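Local coordinates for protein predicted metal-dependent phosphohydrolase (Magnetospirillum magnetotacticum MS-1, PDB 3KH1) that probably acts as a metal-dependent phosphohydrolase of the HD-domain superfamily, possibly removing phosphate from deoxynucleoside 5'-monophosphates, at residues A[38-41]-A[42-45]; A[121-124]-A[125-129]; A[74-77]-A[78-81]. All blocks are in the same frame, centred on the assembly; numbering follows the deposited sequence.

Interaction 1: residues A[38-41]-A[42-45]; sequences REND and AEHS. With ACT (acetate ion), chain D.
Glu39 OE1 is gripped by two donors: His44 ND1, 2.8 Å from that oxygen, and Arg28 through a salt bridge. Ring and carboxylate stand nearly perpendicular, and the nitrogen meets the oxygen from above the carboxylate plane, giving a bent bond with an N-H...O angle of 138°. With its CG anti to the backbone N (chi1 -166°) and the chain extended beyond, Glu39 reaches forward over the first turn of the helix to the imidazole. Its other oxygen, OE2, is held by Gln144 and by Lys24 of the second subunit, while His44 NE2 bonds to Asp141, so both ring nitrogens are engaged and the rotation of the imidazole is fixed.

Where strand 38-40 gives way to helix 41-54, Asn40 and Glu43 exchange two bonds. Asn40 OD1 accepts from Glu43 N at 2.9 Å, the donor lying above the amide plane, and Glu43 OE2 accepts an almost straight bond from Asn40 N at 2.8 Å. The amide and the carboxylate are left stacked, their planes only 11° apart. Glu43 OE2 also pairs with Arg37, and its OE1 bonds Asn40 ND2 of the second subunit, a link repeated the other way round. Behind the cap, His44 N bonds to Asn40 O at 3.0 Å, and a water joins Asp41 O to Ser45 OG.

At the exposed start, Arg38 holds an acetate, probably from the crystallisation liquor, whose OXT lies 2.9 Å from both the backbone N and NE of Arg38 while its O faces NH2.

Asn40 and Glu43 thus form a classic capping box, and by sequence His44 probably matches the first histidine of the H...HD...D signature of HD-domain hydrolases.

Interaction 2: residues A[121-124]-A[125-129]; sequences ALWQ and EYEAR
Trp123 and Glu127, one helical turn apart, make the tightly packed part of this contact. Glu127 CG rests 3.4 Å from Trp123 NE1, and the same methylene lies equally near Trp123 O, so the start of the glutamate chain is wedged between indole and backbone. A bend at chi2 (-68°) swings the carboxylate back toward the indole, where Trp123 NE1 donates a weak, poorly aligned bond to Glu127 OE2 at 3.1 Å. Ring and carboxylate planes are 65° apart. The backbone bond from Glu127 N to Trp123 O, at 3.0 Å, holds the two residues in register on the helix.

The solvent side is looser. Ala121, Gln124 and Ala128 lie there, joined across the contact mainly by main-chain bonds, such as Ala128 N to Gln124 O at 2.9 Å. Glu125, extended and partly exposed, just brushes Leu122 CD1 with its OE1; its carboxylate is instead held by Arg67 and Thr131. Arg129, just past the last helical residue, takes a positive phi and breaks the helical run.

Replacing Trp123 with an alanine would probably leave Glu127 free to turn and open a gap against Ala104 and Phe108.

In the fold, Trp123 leans on helix 96-108, Leu122 and Glu125 pack on Met71 of helix 65-74, and Tyr126 reaches both Met71 and helix 132-151.

Interaction 3: residues A[74-77]-A[78-81]; sequences IHDI and VEID
Ile77, Val78 and Asp76 carry most of this contact, in which the chain turns from helix 65-74 into helix 79-82. Ile77 O accepts from Ile80 N at 3.0 Å, the donor standing above the carbonyl plane, and Ile80 CD1 folds back to within 4.2 Å of Ile77 CG2. Asp76 O likewise accepts from Glu79 N, at 2.8 Å, closing a type I turn from Asp76 to Glu79 that overlaps the one from Ile74 to Ile77. A water bridges the two, donating to Ile74 O and accepting from Val78 N.

Beyond the backbone, the carboxylates of Asp76 and Glu79 lie stacked, 22° apart, with Asp76 OD1 only 3.3 Å from Glu79 OE2, two acceptors of like charge with no bond between them. Asp76 CB also sits over the centre of one face of the His75 ring, whose ND1 bonds back to Leu72 O. His75 and Asp76 are probably the HD pair that names the family, although the bound calcium ion lies about 12 Å from the Asp76 side chain.

Val78 faces helix 96-108 and Trp123 of helix 113-128, Ile77 and Ile80 pack on the loop residues Ile20, Lys22 and Leu23, and Asp76 meets Asp41 of helix 41-54.

Read from the N terminus, the three contacts follow in series, and none nests within or crosses another. Each is local: interaction 1 starts helix 41-54, interaction 3 turns the chain between helices 65-74 and 79-82, and interaction 2 finishes helix 113-128. Interaction 3 is the hub. Toward interaction 1, Ser45 OG comes within 3.1 Å of His75 CE1, and the carboxylates of Asp41 and Glu79 crowd together. Toward interaction 2, Trp123 CD1 lies 3.3 Å from His75 O, and the Tyr126 ring meets that of His75. Interactions 1 and 2 themselves do not touch, their centres about 19 Å apart on opposite sides of the chain's centre.

Interaction 1: residues A[38-41]-A[42-45]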
loop_
_atom_site.group_PDB
_atom_site.type_symbol
_atom_site.label_atom_id
_atom_site.label_comp_id
_atom_site.label_asym_id
_atom_site.label_seq_id
_atom_site.Cartn_x
_atom_site.Cartn_y
_atom_site.Cartn_z
ATOM N N ARG A 38 14.012 -6.581 7.203
ATOM C CA ARG A 38 12.659 -7.158 7.174
ATOM C C ARG A 38 11.692 -6.195 6.512
ATOM O O ARG A 38 11.775 -4.963 6.698
ATOM C CB ARG A 38 12.194 -7.446 8.591
ATOM C CG ARG A 38 12.897 -8.616 9.251
ATOM C CD ARG A 38 12.645 -8.633 10.759
ATOM N NE ARG A 38 13.276 -7.449 11.352
ATOM C CZ ARG A 38 13.025 -6.951 12.552
ATOM N NH1 ARG A 38 12.131 -7.521 13.353
ATOM N NH2 ARG A 38 13.619 -5.838 12.966
ATOM N N GLU A 39 10.706 -6.765 5.825
ATOM C CA GLU A 39 9.551 -6.058 5.318
ATOM C C GLU A 39 8.571 -5.670 6.403
ATOM O O GLU A 39 8.375 -6.450 7.356
ATOM C CB GLU A 39 8.843 -7.011 4.306
ATOM C CG GLU A 39 7.861 -6.386 3.451
ATOM C CD GLU A 39 7.164 -7.388 2.545
ATOM O OE1 GLU A 39 6.720 -8.484 2.995
ATOM O OE2 GLU A 39 6.952 -6.987 1.425
ATOM N N ASN A 40 7.967 -4.480 6.311
ATOM C CA ASN A 40 6.904 -4.110 7.196
ATOM C C ASN A 40 5.521 -4.407 6.603
ATOM O O ASN A 40 5.362 -4.633 5.400
ATOM C CB ASN A 40 7.063 -2.671 7.742
ATOM C CG ASN A 40 6.685 -1.600 6.751
ATOM O OD1 ASN A 40 5.534 -1.549 6.252
ATOM N ND2 ASN A 40 7.611 -0.664 6.496
ATOM N N ASP A 41 4.483 -4.405 7.442
ATOM C CA ASP A 41 3.158 -4.782 6.988
ATOM C C ASP A 41 2.595 -3.805 5.962
ATOM O O ASP A 41 1.835 -4.220 5.092
ATOM C CB ASP A 41 2.167 -4.873 8.160
ATOM C CG ASP A 41 2.180 -6.189 8.863
ATOM O OD1 ASP A 41 2.975 -7.089 8.534
ATOM O OD2 ASP A 41 1.320 -6.308 9.776
ATOM N N ALA A 42 2.856 -2.507 6.113
ATOM C CA ALA A 42 2.294 -1.514 5.173
ATOM C C ALA A 42 2.907 -1.717 3.800
ATOM O O ALA A 42 2.195 -1.751 2.800
ATOM C CB ALA A 42 2.529 -0.079 5.685
ATOM N N GLU A 43 4.229 -1.846 3.720
ATOM C CA GLU A 43 4.857 -2.002 2.396
ATOM C C GLU A 43 4.531 -3.381 1.809
ATOM O O GLU A 43 4.405 -3.497 0.604
ATOM C CB GLU A 43 6.295 -1.716 2.425
ATOM C CG GLU A 43 7.023 -2.651 3.187
ATOM C CD GLU A 43 8.512 -2.160 3.603
ATOM O OE1 GLU A 43 9.001 -1.042 3.314
ATOM O OE2 GLU A 43 9.109 -2.946 4.252
ATOM N N HIS A 44 4.271 -4.390 2.652
ATOM C CA HIS A 44 3.800 -5.703 2.177
ATOM C C HIS A 44 2.438 -5.565 1.525
ATOM O O HIS A 44 2.245 -6.073 0.405
ATOM C CB HIS A 44 3.741 -6.705 3.343
ATOM C CG HIS A 44 3.248 -8.057 2.949
ATOM N ND1 HIS A 44 4.064 -8.982 2.319
ATOM C CD2 HIS A 44 2.012 -8.620 3.005
ATOM C CE1 HIS A 44 3.362 -10.083 2.093
ATOM N NE2 HIS A 44 2.113 -9.871 2.449
ATOM N N SER A 45 1.505 -4.867 2.193
ATOM C CA SER A 45 0.173 -4.688 1.641
ATOM C C SER A 45 0.254 -3.845 0.345
ATOM O O SER A 45 -0.501 -4.128 -0.597
ATOM C CB SER A 45 -0.777 -4.086 2.661
ATOM O OG SER A 45 -1.167 -5.088 3.596
HETATM C C ACT D . 15.945 -5.319 10.229
HETATM O O ACT D . 15.264 -4.490 10.852
HETATM O OXT ACT D . 15.372 -6.289 9.726
HETATM C CH3 ACT D . 17.420 -5.125 10.081
HETATM O O HOH W 1 0.521 -6.600 4.921
#

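Interaction 2: residues A[121-124]-A[125-129]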
loop_
_atom_site.group_PDB
_atom_site.type_symbol
_atom_site.label_atom_id
_atom_site.label_comp_id
_atom_site.label_asym_id
_atom_site.label_seq_id
_atom_site.Cartn_x
_atom_site.Cartn_y
_atom_site.Cartn_z
ATOM N N ALA A 121 -15.832 -6.788 8.291
ATOM C CA ALA A 121 -16.348 -7.929 7.534
ATOM C C ALA A 121 -15.386 -8.296 6.419
ATOM O O ALA A 121 -15.189 -9.462 6.105
ATOM C CB ALA A 121 -17.782 -7.681 6.989
ATOM N N LEU A 122 -14.816 -7.271 5.806
ATOM C CA LEU A 122 -13.923 -7.524 4.690
ATOM C C LEU A 122 -12.660 -8.250 5.166
ATOM O O LEU A 122 -12.146 -9.159 4.479
ATOM C CB LEU A 122 -13.550 -6.194 3.986
ATOM C CG LEU A 122 -12.888 -6.245 2.612
ATOM C CD1 LEU A 122 -13.896 -6.862 1.558
ATOM C CD2 LEU A 122 -12.381 -4.876 2.158
ATOM N N TRP A 123 -12.131 -7.835 6.309
ATOM C CA TRP A 123 -11.017 -8.504 6.919
ATOM C C TRP A 123 -11.384 -9.956 7.289
ATOM O O TRP A 123 -10.632 -10.882 6.986
ATOM C CB TRP A 123 -10.559 -7.745 8.189
ATOM C CG TRP A 123 -9.636 -8.568 9.037
ATOM C CD1 TRP A 123 -8.433 -9.100 8.673
ATOM C CD2 TRP A 123 -9.922 -9.069 10.330
ATOM N NE1 TRP A 123 -7.945 -9.873 9.689
ATOM C CE2 TRP A 123 -8.835 -9.879 10.720
ATOM C CE3 TRP A 123 -10.982 -8.895 11.210
ATOM C CZ2 TRP A 123 -8.771 -10.512 11.948
ATOM C CZ3 TRP A 123 -10.914 -9.508 12.440
ATOM C CH2 TRP A 123 -9.821 -10.302 12.794
ATOM N N GLN A 124 -12.571 -10.151 7.865
ATOM C CA GLN A 124 -13.043 -11.487 8.230
ATOM C C GLN A 124 -13.148 -12.390 6.978
ATOM O O GLN A 124 -12.816 -13.570 6.996
ATOM C CB GLN A 124 -14.395 -11.363 8.974
ATOM C CG GLN A 124 -14.271 -10.731 10.404
ATOM C CD GLN A 124 -15.563 -10.122 10.950
ATOM O OE1 GLN A 124 -16.646 -10.596 10.679
ATOM N NE2 GLN A 124 -15.432 -9.056 11.729
ATOM N N GLU A 125 -13.607 -11.799 5.871
ATOM C CA GLU A 125 -13.752 -12.494 4.620
ATOM C C GLU A 125 -12.387 -12.955 4.083
ATOM O O GLU A 125 -12.213 -14.115 3.671
ATOM C CB GLU A 125 -14.468 -11.589 3.623
ATOM C CG GLU A 125 -14.658 -12.212 2.291
ATOM C CD GLU A 125 -15.394 -11.327 1.303
ATOM O OE1 GLU A 125 -15.986 -10.320 1.712
ATOM O OE2 GLU A 125 -15.313 -11.609 0.090
ATOM N N TYR A 126 -11.421 -12.049 4.161
ATOM C CA TYR A 126 -10.044 -12.372 3.798
ATOM C C TYR A 126 -9.538 -13.565 4.623
ATOM O O TYR A 126 -8.981 -14.529 4.074
ATOM C CB TYR A 126 -9.124 -11.172 4.033
ATOM C CG TYR A 126 -7.696 -11.527 3.847
ATOM C CD1 TYR A 126 -7.166 -11.605 2.563
ATOM C CD2 TYR A 126 -6.858 -11.776 4.921
ATOM C CE1 TYR A 126 -5.877 -11.955 2.337
ATOM C CE2 TYR A 126 -5.502 -12.131 4.665
ATOM C CZ TYR A 126 -5.035 -12.211 3.366
ATOM O OH TYR A 126 -3.705 -12.558 3.172
ATOM N N GLU A 127 -9.725 -13.486 5.931
ATOM C CA GLU A 127 -9.242 -14.540 6.815
ATOM C C GLU A 127 -9.906 -15.885 6.547
ATOM O O GLU A 127 -9.248 -16.926 6.657
ATOM C CB GLU A 127 -9.415 -14.174 8.278
ATOM C CG GLU A 127 -8.627 -13.032 8.712
ATOM C CD GLU A 127 -7.121 -13.292 8.714
ATOM O OE1 GLU A 127 -6.686 -14.473 8.779
ATOM O OE2 GLU A 127 -6.366 -12.292 8.677
ATOM N N ALA A 128 -11.190 -15.864 6.179
ATOM C CA ALA A 128 -11.910 -17.113 5.942
ATOM C C ALA A 128 -11.519 -17.817 4.647
ATOM O O ALA A 128 -11.722 -19.021 4.513
ATOM C CB ALA A 128 -13.433 -16.898 5.980
ATOM N N ARG A 129 -11.021 -17.037 3.692
ATOM C CA ARG A 129 -10.518 -17.512 2.382
ATOM C C ARG A 129 -11.515 -18.468 1.687
ATOM O O ARG A 129 -11.147 -19.527 1.118
ATOM C CB ARG A 129 -9.008 -17.953 2.446
ATOM C CG ARG A 129 -8.557 -18.750 3.580
ATOM C CD ARG A 129 -7.111 -19.201 3.384
ATOM N NE ARG A 129 -6.708 -20.103 4.437
ATOM C CZ ARG A 129 -6.382 -19.698 5.656
ATOM N NH1 ARG A 129 -6.416 -18.394 5.982
ATOM N NH2 ARG A 129 -6.028 -20.599 6.556
#

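Interaction 3: residues A[74-77]-A[78-81]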
loop_
_atom_site.group_PDB
_atom_site.type_symbol
_atom_site.label_atom_id
_atom_site.label_comp_id
_atom_site.label_asym_id
_atom_site.label_seq_id
_atom_site.Cartn_x
_atom_site.Cartn_y
_atom_site.Cartn_z
ATOM N N ILE A 74 -6.336 -3.536 3.546
ATOM C CA ILE A 74 -6.769 -3.496 4.951
ATOM C C ILE A 74 -6.502 -4.785 5.727
ATOM O O ILE A 74 -6.745 -4.829 6.935
ATOM C CB ILE A 74 -8.249 -3.038 5.100
ATOM C CG1 ILE A 74 -9.258 -3.986 4.454
ATOM C CG2 ILE A 74 -8.384 -1.651 4.513
ATOM C CD1 ILE A 74 -9.636 -5.230 5.291
ATOM N N HIS A 75 -6.046 -5.853 5.056
ATOM C CA HIS A 75 -6.021 -7.185 5.649
ATOM C C HIS A 75 -5.150 -7.342 6.881
ATOM O O HIS A 75 -5.415 -8.238 7.662
ATOM C CB HIS A 75 -5.661 -8.294 4.601
ATOM C CG HIS A 75 -4.187 -8.502 4.425
ATOM N ND1 HIS A 75 -3.371 -7.644 3.691
ATOM C CD2 HIS A 75 -3.368 -9.454 4.947
ATOM C CE1 HIS A 75 -2.113 -8.077 3.766
ATOM N NE2 HIS A 75 -2.092 -9.188 4.502
ATOM N N ASP A 76 -4.125 -6.505 7.010
ATOM C CA ASP A 76 -3.234 -6.548 8.146
ATOM C C ASP A 76 -3.406 -5.419 9.147
ATOM O O ASP A 76 -2.666 -5.332 10.132
ATOM C CB ASP A 76 -1.761 -6.622 7.717
ATOM C CG ASP A 76 -1.270 -8.052 7.534
ATOM O OD1 ASP A 76 -1.917 -8.990 8.060
ATOM O OD2 ASP A 76 -0.190 -8.174 6.924
ATOM N N ILE A 77 -4.418 -4.596 8.997
ATOM C CA ILE A 77 -4.632 -3.522 9.983
ATOM C C ILE A 77 -4.721 -4.036 11.410
ATOM O O ILE A 77 -4.179 -3.393 12.337
ATOM C CB ILE A 77 -5.800 -2.617 9.569
ATOM C CG1 ILE A 77 -5.337 -1.712 8.372
ATOM C CG2 ILE A 77 -6.343 -1.816 10.779
ATOM C CD1 ILE A 77 -6.474 -0.943 7.688
ATOM N N VAL A 78 -5.354 -5.200 11.603
ATOM C CA VAL A 78 -5.399 -5.752 12.953
ATOM C C VAL A 78 -4.031 -5.973 13.601
ATOM O O VAL A 78 -3.915 -5.958 14.853
ATOM C CB VAL A 78 -6.193 -7.086 13.027
ATOM C CG1 VAL A 78 -7.706 -6.804 12.771
ATOM C CG2 VAL A 78 -5.590 -8.180 12.093
ATOM N N GLU A 79 -2.986 -6.157 12.792
ATOM C CA GLU A 79 -1.642 -6.370 13.333
ATOM C C GLU A 79 -1.063 -5.157 14.069
ATOM O O GLU A 79 -0.094 -5.297 14.810
ATOM C CB GLU A 79 -0.682 -6.919 12.253
ATOM C CG GLU A 79 -1.211 -8.248 11.632
ATOM C CD GLU A 79 -0.166 -9.111 10.968
ATOM O OE1 GLU A 79 0.930 -8.644 10.677
ATOM O OE2 GLU A 79 -0.483 -10.320 10.778
ATOM N N ILE A 80 -1.610 -3.961 13.854
ATOM C CA ILE A 80 -1.221 -2.790 14.650
ATOM C C ILE A 80 -1.241 -3.127 16.121
ATOM O O ILE A 80 -0.341 -2.708 16.848
ATOM C CB ILE A 80 -2.083 -1.554 14.325
ATOM C CG1 ILE A 80 -1.772 -1.028 12.927
ATOM C CG2 ILE A 80 -1.935 -0.467 15.384
ATOM C CD1 ILE A 80 -2.812 -0.114 12.374
ATOM N N ASP A 81 -2.301 -3.803 16.577
ATOM C CA ASP A 81 -2.418 -4.208 17.961
ATOM C C ASP A 81 -1.968 -5.655 18.182
ATOM O O ASP A 81 -1.439 -5.985 19.257
ATOM C CB ASP A 81 -3.867 -4.079 18.470
ATOM C CG ASP A 81 -4.373 -2.641 18.602
ATOM O OD1 ASP A 81 -3.599 -1.657 18.388
ATOM O OD2 ASP A 81 -5.584 -2.551 19.014
HETATM O O HOH W 2 -7.220 -6.131 9.426
#